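Local atomic coordinates of putative sulfatase yidJ (Bacteroides fragilis, PDB entry 2QZU), a protein that probably hydrolyses sulfate esters as a metal-dependent arylsulfatase of the alkaline phosphatase superfamily. Residues R258-F272 with G315-D327. Numbering follows the deposited sequence.
Sequences RPDIPAKGTEMGDYF and GICMGAHENAGKD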
ATOM      1  N   ARG A 258      -7.622   4.210  27.493  1.00 17.10           N
ATOM      2  CA  ARG A 258      -7.417   2.965  26.760  1.00 14.82           C
ATOM      3  C   ARG A 258      -5.997   2.459  26.984  1.00 13.66           C
ATOM      4  O   ARG A 258      -5.121   2.654  26.144  1.00 14.02           O
ATOM      5  CB  ARG A 258      -7.656   3.183  25.257  1.00 11.05           C
ATOM      6  CG  ARG A 258      -9.120   3.380  24.859  1.00 12.66           C
ATOM      7  CD  ARG A 258      -9.937   2.111  25.068  1.00 24.59           C
ATOM      8  NE  ARG A 258      -9.435   1.002  24.258  1.00 14.66           N
ATOM      9  CZ  ARG A 258      -9.677   0.841  22.959  1.00 23.59           C
ATOM     10  NH1 ARG A 258     -10.429   1.714  22.296  1.00 12.99           N
ATOM     11  NH2 ARG A 258      -9.146  -0.188  22.314  1.00 14.22           N
ATOM     12  N   PRO A 259      -5.752   1.799  28.127  1.00 14.60           N
ATOM     13  CA  PRO A 259      -4.410   1.284  28.412  1.00 12.11           C
ATOM     14  C   PRO A 259      -3.951   0.218  27.418  1.00 10.82           C
ATOM     15  O   PRO A 259      -2.762  -0.086  27.336  1.00 13.05           O
ATOM     16  CB  PRO A 259      -4.541   0.751  29.838  1.00 12.10           C
ATOM     17  CG  PRO A 259      -5.981   0.324  29.909  1.00 10.72           C
ATOM     18  CD  PRO A 259      -6.689   1.461  29.214  1.00 14.88           C
ATOM     19  N   ASP A 260      -4.890  -0.343  26.662  1.00 10.99           N
ATOM     20  CA  ASP A 260      -4.546  -1.368  25.676  1.00 14.46           C
ATOM     21  C   ASP A 260      -3.962  -0.773  24.394  1.00 14.57           C
ATOM     22  O   ASP A 260      -3.407  -1.495  23.569  1.00 13.27           O
ATOM     23  CB  ASP A 260      -5.773  -2.240  25.355  1.00 10.99           C
ATOM     24  CG  ASP A 260      -6.954  -1.435  24.854  1.00 13.15           C
ATOM     25  OD1 ASP A 260      -7.220  -0.349  25.409  1.00 11.38           O
ATOM     26  OD2 ASP A 260      -7.633  -1.896  23.911  1.00 17.82           O
ATOM     27  N   ILE A 261      -4.083   0.540  24.228  1.00 12.86           N
ATOM     28  CA  ILE A 261      -3.533   1.205  23.047  1.00 13.68           C
ATOM     29  C   ILE A 261      -2.151   1.768  23.399  1.00 13.72           C
ATOM     30  O   ILE A 261      -2.034   2.661  24.236  1.00 12.53           O
ATOM     31  CB  ILE A 261      -4.454   2.354  22.572  1.00 15.10           C
ATOM     32  CG1 ILE A 261      -5.813   1.784  22.146  1.00 12.27           C
ATOM     33  CG2 ILE A 261      -3.804   3.098  21.410  1.00  9.83           C
ATOM     34  CD1 ILE A 261      -6.856   2.842  21.782  1.00 12.81           C
ATOM     35  N   PRO A 262      -1.086   1.250  22.762  1.00 13.81           N
ATOM     36  CA  PRO A 262       0.274   1.726  23.041  1.00 11.48           C
ATOM     37  C   PRO A 262       0.431   3.237  22.893  1.00 13.10           C
ATOM     38  O   PRO A 262      -0.319   3.884  22.161  1.00 13.43           O
ATOM     39  CB  PRO A 262       1.126   0.945  22.044  1.00 14.72           C
ATOM     40  CG  PRO A 262       0.363  -0.339  21.892  1.00 10.40           C
ATOM     41  CD  PRO A 262      -1.061   0.157  21.777  1.00 10.78           C
ATOM     42  N   ALA A 263       1.421   3.786  23.586  1.00 14.88           N
ATOM     43  CA  ALA A 263       1.676   5.221  23.557  1.00 18.58           C
ATOM     44  C   ALA A 263       2.162   5.744  22.211  1.00 20.74           C
ATOM     45  O   ALA A 263       2.687   4.996  21.381  1.00 13.13           O
ATOM     46  CB  ALA A 263       2.686   5.586  24.645  1.00 22.29           C
ATOM     47  N   LYS A 264       1.976   7.041  22.000  1.00 21.59           N
ATOM     48  CA  LYS A 264       2.422   7.676  20.770  1.00 24.11           C
ATOM     49  C   LYS A 264       3.941   7.527  20.744  1.00 25.48           C
ATOM     50  O   LYS A 264       4.594   7.599  21.786  1.00 20.93           O
ATOM     51  CB  LYS A 264       2.029   9.155  20.770  1.00 24.83           C
ATOM     52  CG  LYS A 264       2.337   9.889  19.472  1.00 25.67           C
ATOM     53  CD  LYS A 264       1.828  11.323  19.516  1.00 27.53           C
ATOM     54  CE  LYS A 264       2.092  12.039  18.200  1.00 35.50           C
ATOM     55  NZ  LYS A 264       3.542  12.037  17.859  1.00 37.95           N
ATOM     56  N   GLY A 265       4.499   7.304  19.561  1.00 21.31           N
ATOM     57  CA  GLY A 265       5.935   7.140  19.451  1.00 20.84           C
ATOM     58  C   GLY A 265       6.341   5.686  19.298  1.00 22.03           C
ATOM     59  O   GLY A 265       7.457   5.394  18.867  1.00 24.84           O
ATOM     60  N   THR A 266       5.444   4.770  19.658  1.00 18.28           N
ATOM     61  CA  THR A 266       5.727   3.341  19.541  1.00 18.59           C
ATOM     62  C   THR A 266       5.198   2.837  18.203  1.00 18.14           C
ATOM     63  O   THR A 266       4.352   3.478  17.581  1.00 17.32           O
ATOM     64  CB  THR A 266       5.059   2.524  20.671  1.00 18.39           C
ATOM     65  OG1 THR A 266       3.633   2.594  20.538  1.00 24.58           O
ATOM     66  CG2 THR A 266       5.463   3.069  22.034  1.00 23.30           C
ATOM     67  N   GLU A 267       5.697   1.690  17.759  1.00 15.73           N
ATOM     68  CA  GLU A 267       5.267   1.118  16.492  1.00 18.28           C
ATOM     69  C   GLU A 267       3.759   0.898  16.422  1.00 16.00           C
ATOM     70  O   GLU A 267       3.099   1.343  15.483  1.00 16.26           O
ATOM     71  CB  GLU A 267       5.981  -0.210  16.236  1.00 20.09           C
ATOM     72  CG  GLU A 267       7.434  -0.062  15.825  1.00 31.40           C
ATOM     73  CD  GLU A 267       7.598   0.757  14.559  1.00 47.73           C
ATOM     74  OE1 GLU A 267       7.020   0.369  13.518  1.00 42.43           O
ATOM     75  OE2 GLU A 267       8.303   1.789  14.603  1.00 36.08           O
HETATM   76  N   MSE A 268       3.218   0.218  17.426  1.00 12.60           N
HETATM   77  CA  MSE A 268       1.792  -0.083  17.451  1.00 11.86           C
HETATM   78  C   MSE A 268       0.913   1.090  17.871  1.00  9.76           C
HETATM   79  O   MSE A 268      -0.244   1.175  17.463  1.00 12.99           O
HETATM   80  CB  MSE A 268       1.534  -1.292  18.350  1.00 11.77           C
HETATM   81  CG  MSE A 268       2.099  -2.597  17.800  1.00 12.25           C
HETATM   82 SE   MSE A 268       1.347  -3.111  16.078  1.00 27.52          SE
HETATM   83  CE  MSE A 268       2.526  -4.591  15.654  1.00 16.19           C
ATOM     84  N   GLY A 269       1.451   1.988  18.689  1.00  8.64           N
ATOM     85  CA  GLY A 269       0.675   3.141  19.102  1.00 12.08           C
ATOM     86  C   GLY A 269       0.469   4.072  17.918  1.00  7.53           C
ATOM     87  O   GLY A 269      -0.611   4.643  17.736  1.00 12.24           O
ATOM     88  N   ASP A 270       1.505   4.230  17.101  1.00 12.18           N
ATOM     89  CA  ASP A 270       1.402   5.091  15.929  1.00 13.50           C
ATOM     90  C   ASP A 270       0.542   4.431  14.864  1.00 14.15           C
ATOM     91  O   ASP A 270      -0.160   5.111  14.118  1.00 13.50           O
ATOM     92  CB  ASP A 270       2.785   5.413  15.357  1.00 15.45           C
ATOM     93  CG  ASP A 270       3.580   6.339  16.251  1.00 18.92           C
ATOM     94  OD1 ASP A 270       2.953   7.124  16.997  1.00 16.84           O
ATOM     95  OD2 ASP A 270       4.828   6.290  16.200  1.00 22.30           O
ATOM     96  N   TYR A 271       0.594   3.105  14.799  1.00 15.16           N
ATOM     97  CA  TYR A 271      -0.202   2.371  13.826  1.00  9.59           C
ATOM     98  C   TYR A 271      -1.687   2.641  14.076  1.00 11.48           C
ATOM     99  O   TYR A 271      -2.454   2.873  13.139  1.00 13.07           O
ATOM    100  CB  TYR A 271       0.076   0.870  13.926  1.00  8.41           C
ATOM    101  CG  TYR A 271      -0.646   0.054  12.868  1.00 11.30           C
ATOM    102  CD1 TYR A 271      -0.324   0.185  11.515  1.00 15.83           C
ATOM    103  CD2 TYR A 271      -1.672  -0.825  13.218  1.00 15.63           C
ATOM    104  CE1 TYR A 271      -1.007  -0.539  10.537  1.00 12.82           C
ATOM    105  CE2 TYR A 271      -2.361  -1.552  12.250  1.00 18.75           C
ATOM    106  CZ  TYR A 271      -2.026  -1.405  10.913  1.00 14.55           C
ATOM    107  OH  TYR A 271      -2.713  -2.120   9.957  1.00 13.33           O
ATOM    108  N   PHE A 272      -2.095   2.610  15.343  1.00  8.36           N
ATOM    109  CA  PHE A 272      -3.491   2.858  15.675  1.00 11.04           C
ATOM    110  C   PHE A 272      -3.881   4.274  15.278  1.00  9.84           C
ATOM    111  O   PHE A 272      -4.869   4.490  14.574  1.00 10.94           O
ATOM    112  CB  PHE A 272      -3.736   2.681  17.176  1.00  7.79           C
ATOM    113  CG  PHE A 272      -5.148   2.976  17.591  1.00  9.70           C
ATOM    114  CD1 PHE A 272      -6.143   2.012  17.459  1.00 12.43           C
ATOM    115  CD2 PHE A 272      -5.495   4.236  18.074  1.00 14.87           C
ATOM    116  CE1 PHE A 272      -7.465   2.299  17.798  1.00 10.55           C
ATOM    117  CE2 PHE A 272      -6.812   4.534  18.414  1.00 13.16           C
ATOM    118  CZ  PHE A 272      -7.798   3.563  18.277  1.00 11.10           C
ATOM    119  N   GLY A 315     -13.434  -8.454  14.337  1.00  7.84           N
ATOM    120  CA  GLY A 315     -13.010  -7.086  14.563  1.00  4.55           C
ATOM    121  C   GLY A 315     -11.557  -6.907  14.151  1.00  9.08           C
ATOM    122  O   GLY A 315     -11.095  -7.549  13.205  1.00  6.50           O
ATOM    123  N   ILE A 316     -10.833  -6.048  14.863  1.00  6.19           N
ATOM    124  CA  ILE A 316      -9.431  -5.786  14.543  1.00 11.20           C
ATOM    125  C   ILE A 316      -8.742  -5.105  15.733  1.00  9.64           C
ATOM    126  O   ILE A 316      -9.357  -4.294  16.432  1.00  6.05           O
ATOM    127  CB  ILE A 316      -9.329  -4.871  13.278  1.00 12.42           C
ATOM    128  CG1 ILE A 316      -7.882  -4.779  12.802  1.00 15.95           C
ATOM    129  CG2 ILE A 316      -9.879  -3.480  13.578  1.00  6.93           C
ATOM    130  CD1 ILE A 316      -7.374  -6.052  12.191  1.00  9.56           C
ATOM    131  N   CYS A 317      -7.481  -5.448  15.984  1.00  8.96           N
ATOM    132  CA  CYS A 317      -6.747  -4.828  17.091  1.00  9.04           C
ATOM    133  C   CYS A 317      -6.182  -3.475  16.660  1.00 10.06           C
ATOM    134  O   CYS A 317      -6.251  -2.494  17.404  1.00  8.79           O
ATOM    135  CB  CYS A 317      -5.624  -5.747  17.575  1.00  4.30           C
ATOM    136  SG  CYS A 317      -6.228  -7.224  18.442  1.00 11.54           S
HETATM  137  N   MSE A 318      -5.626  -3.433  15.451  1.00  8.38           N
HETATM  138  CA  MSE A 318      -5.073  -2.203  14.884  1.00 14.84           C
HETATM  139  C   MSE A 318      -4.071  -1.513  15.817  1.00 10.28           C
HETATM  140  O   MSE A 318      -4.056  -0.284  15.939  1.00  8.78           O
HETATM  141  CB  MSE A 318      -6.222  -1.241  14.538  1.00  9.89           C
HETATM  142  CG  MSE A 318      -5.879  -0.179  13.495  1.00 13.48           C
HETATM  143 SE   MSE A 318      -7.397   0.975  13.049  1.00 28.95          SE
HETATM  144  CE  MSE A 318      -7.101   2.356  14.349  1.00 46.72           C
ATOM    145  N   GLY A 319      -3.231  -2.307  16.472  1.00 12.40           N
ATOM    146  CA  GLY A 319      -2.244  -1.740  17.376  1.00 12.96           C
ATOM    147  C   GLY A 319      -2.539  -2.015  18.839  1.00  8.01           C
ATOM    148  O   GLY A 319      -1.625  -2.080  19.660  1.00  8.54           O
ATOM    149  N   ALA A 320      -3.816  -2.167  19.176  1.00 11.78           N
ATOM    150  CA  ALA A 320      -4.194  -2.445  20.554  1.00  8.54           C
ATOM    151  C   ALA A 320      -3.575  -3.776  20.965  1.00  7.94           C
ATOM    152  O   ALA A 320      -3.541  -4.726  20.175  1.00  8.85           O
ATOM    153  CB  ALA A 320      -5.711  -2.501  20.685  1.00 12.33           C
ATOM    154  N   HIS A 321      -3.087  -3.832  22.202  1.00  8.83           N
ATOM    155  CA  HIS A 321      -2.444  -5.027  22.744  1.00  6.81           C
ATOM    156  C   HIS A 321      -1.217  -5.433  21.927  1.00  8.99           C
ATOM    157  O   HIS A 321      -0.817  -6.596  21.920  1.00 11.06           O
ATOM    158  CB  HIS A 321      -3.451  -6.182  22.824  1.00 10.97           C
ATOM    159  CG  HIS A 321      -4.481  -6.005  23.898  1.00 14.74           C
ATOM    160  ND1 HIS A 321      -4.165  -6.020  25.239  1.00 12.69           N
ATOM    161  CD2 HIS A 321      -5.813  -5.762  23.828  1.00 10.30           C
ATOM    162  CE1 HIS A 321      -5.254  -5.791  25.951  1.00 11.09           C
ATOM    163  NE2 HIS A 321      -6.268  -5.631  25.118  1.00 11.77           N
ATOM    164  N   GLU A 322      -0.616  -4.450  21.257  1.00  9.51           N
ATOM    165  CA  GLU A 322       0.571  -4.668  20.435  1.00 11.38           C
ATOM    166  C   GLU A 322       0.311  -5.612  19.260  1.00  9.26           C
ATOM    167  O   GLU A 322       1.243  -6.197  18.710  1.00 15.40           O
ATOM    168  CB  GLU A 322       1.718  -5.228  21.286  1.00 14.44           C
ATOM    169  CG  GLU A 322       2.122  -4.377  22.483  1.00 19.80           C
ATOM    170  CD  GLU A 322       2.691  -3.022  22.099  1.00 31.88           C
ATOM    171  OE1 GLU A 322       3.066  -2.836  20.922  1.00 34.69           O
ATOM    172  OE2 GLU A 322       2.775  -2.143  22.983  1.00 33.82           O
ATOM    173  N   ASN A 323      -0.960  -5.759  18.885  1.00  6.86           N
ATOM    174  CA  ASN A 323      -1.354  -6.615  17.769  1.00  9.60           C
ATOM    175  C   ASN A 323      -1.887  -5.764  16.622  1.00  7.61           C
ATOM    176  O   ASN A 323      -2.765  -4.916  16.824  1.00 11.56           O
ATOM    177  CB  ASN A 323      -2.449  -7.601  18.192  1.00  9.67           C
ATOM    178  CG  ASN A 323      -1.913  -8.768  18.988  1.00 20.89           C
ATOM    179  OD1 ASN A 323      -1.453  -8.608  20.121  1.00 29.08           O
ATOM    180  ND2 ASN A 323      -1.966  -9.956  18.398  1.00 18.01           N
ATOM    181  N   ALA A 324      -1.367  -5.990  15.425  1.00  8.40           N
ATOM    182  CA  ALA A 324      -1.822  -5.234  14.278  1.00  9.50           C
ATOM    183  C   ALA A 324      -3.111  -5.780  13.677  1.00 11.78           C
ATOM    184  O   ALA A 324      -3.972  -5.013  13.236  1.00 11.76           O
ATOM    185  CB  ALA A 324      -0.729  -5.290  13.167  1.00  8.91           C
ATOM    186  N   GLY A 325      -3.265  -7.103  13.729  1.00  7.63           N
ATOM    187  CA  GLY A 325      -4.440  -7.703  13.081  1.00  8.36           C
ATOM    188  C   GLY A 325      -5.468  -8.227  14.026  1.00  9.57           C
ATOM    189  O   GLY A 325      -5.781  -7.558  15.003  1.00  8.63           O
ATOM    190  N   LYS A 326      -6.084  -9.346  13.652  1.00  9.97           N
ATOM    191  CA  LYS A 326      -7.015 -10.002  14.562  1.00  9.48           C
ATOM    192  C   LYS A 326      -6.462 -11.438  14.796  1.00  8.31           C
ATOM    193  O   LYS A 326      -5.247 -11.650  14.914  1.00 10.30           O
ATOM    194  CB  LYS A 326      -8.441 -10.076  14.065  1.00 11.42           C
ATOM    195  CG  LYS A 326      -8.641 -10.951  12.857  1.00 20.27           C
ATOM    196  CD  LYS A 326      -7.530 -10.789  11.848  1.00 19.81           C
ATOM    197  CE  LYS A 326      -7.765  -9.600  10.947  1.00 10.00           C
ATOM    198  NZ  LYS A 326      -7.716  -9.994   9.506  1.00 16.07           N
ATOM    199  N   ASP A 327      -7.362 -12.416  14.849  1.00  8.50           N
ATOM    200  CA  ASP A 327      -7.002 -13.808  15.084  1.00  9.58           C
ATOM    201  C   ASP A 327      -6.503 -13.969  16.533  1.00  8.58           C
ATOM    202  O   ASP A 327      -5.507 -14.647  16.784  1.00 10.04           O
ATOM    203  CB  ASP A 327      -5.903 -14.269  14.116  1.00 10.76           C
ATOM    204  CG  ASP A 327      -5.839 -15.798  14.009  1.00 18.75           C
ATOM    205  OD1 ASP A 327      -6.572 -16.462  14.747  1.00 16.74           O
ATOM    206  OD2 ASP A 327      -5.071 -16.338  13.188  1.00 18.34           O
TER
HETATM  207  O   HOH W   1       4.704  -1.011  19.632  1.00 18.62           O
HETATM  208  O   HOH W   2      -5.001  -3.597  10.885  1.00 12.93           O
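Asp-260 and His-321 meet through both backbone and side chain. The amide N of His-321 gives a short, nearly straight hydrogen bond to Asp-260 O (2.7 Å, 171°), and Ala-320 CA leans on the same oxygen in a CA-H...O contact. Beside the backbone bond, Asp-260 CB sits over one face of the imidazole in a CH-pi contact, 3.7 Å from the ring centroid. With CG set between the backbone N and the carbonyl carbon (chi1 57°), the Asp-260 carboxylate turns back to Arg-258, whose NE and NH2 grip its two oxygens side-on in a salt bridge; Ile-261 CD1 lies against a face of that guanidinium.

Two waters also bridge the segments. One accepts from Met-268 N, in the first turn of the helix, and donates to Glu-322 OE1; the second joins Tyr-271 OH to Ala-324 O.

Much of the packing centres on the type I' turn Cys-317 to Ala-320. Gly-319 packs directly on the helix start, its CA 3.5 Å from Met-268 O in a CA-H...O contact. Pro-262 CD lies 3.1 Å from Gly-319 O, and the Glu-322 side chain slides past the proline in the opposite direction. Selenomethionine Met-318 crosses Phe-272 at about a right angle, placing CE over the ring face, 3.3 Å from Phe-272 CD1, while SE stands obliquely to the ring in a Met-aromatic contact. Tyr-271 brings its ring edge to the Met-318 to Gly-319 peptide. Selenomethionine Met-268 bends at chi2 and ends with CE 4.2 Å from Ala-324 CB.

The hydroxyl of Thr-266 N-caps the long helix 267-299 by accepting from Gly-269 N. The contact thus packs the start of that helix and the two turns leading into it against the loop between strand 306-311 of the central mixed sheet and helix 331-334, with Lys-219 of the second subunit packing on Met-268 and Ala-324.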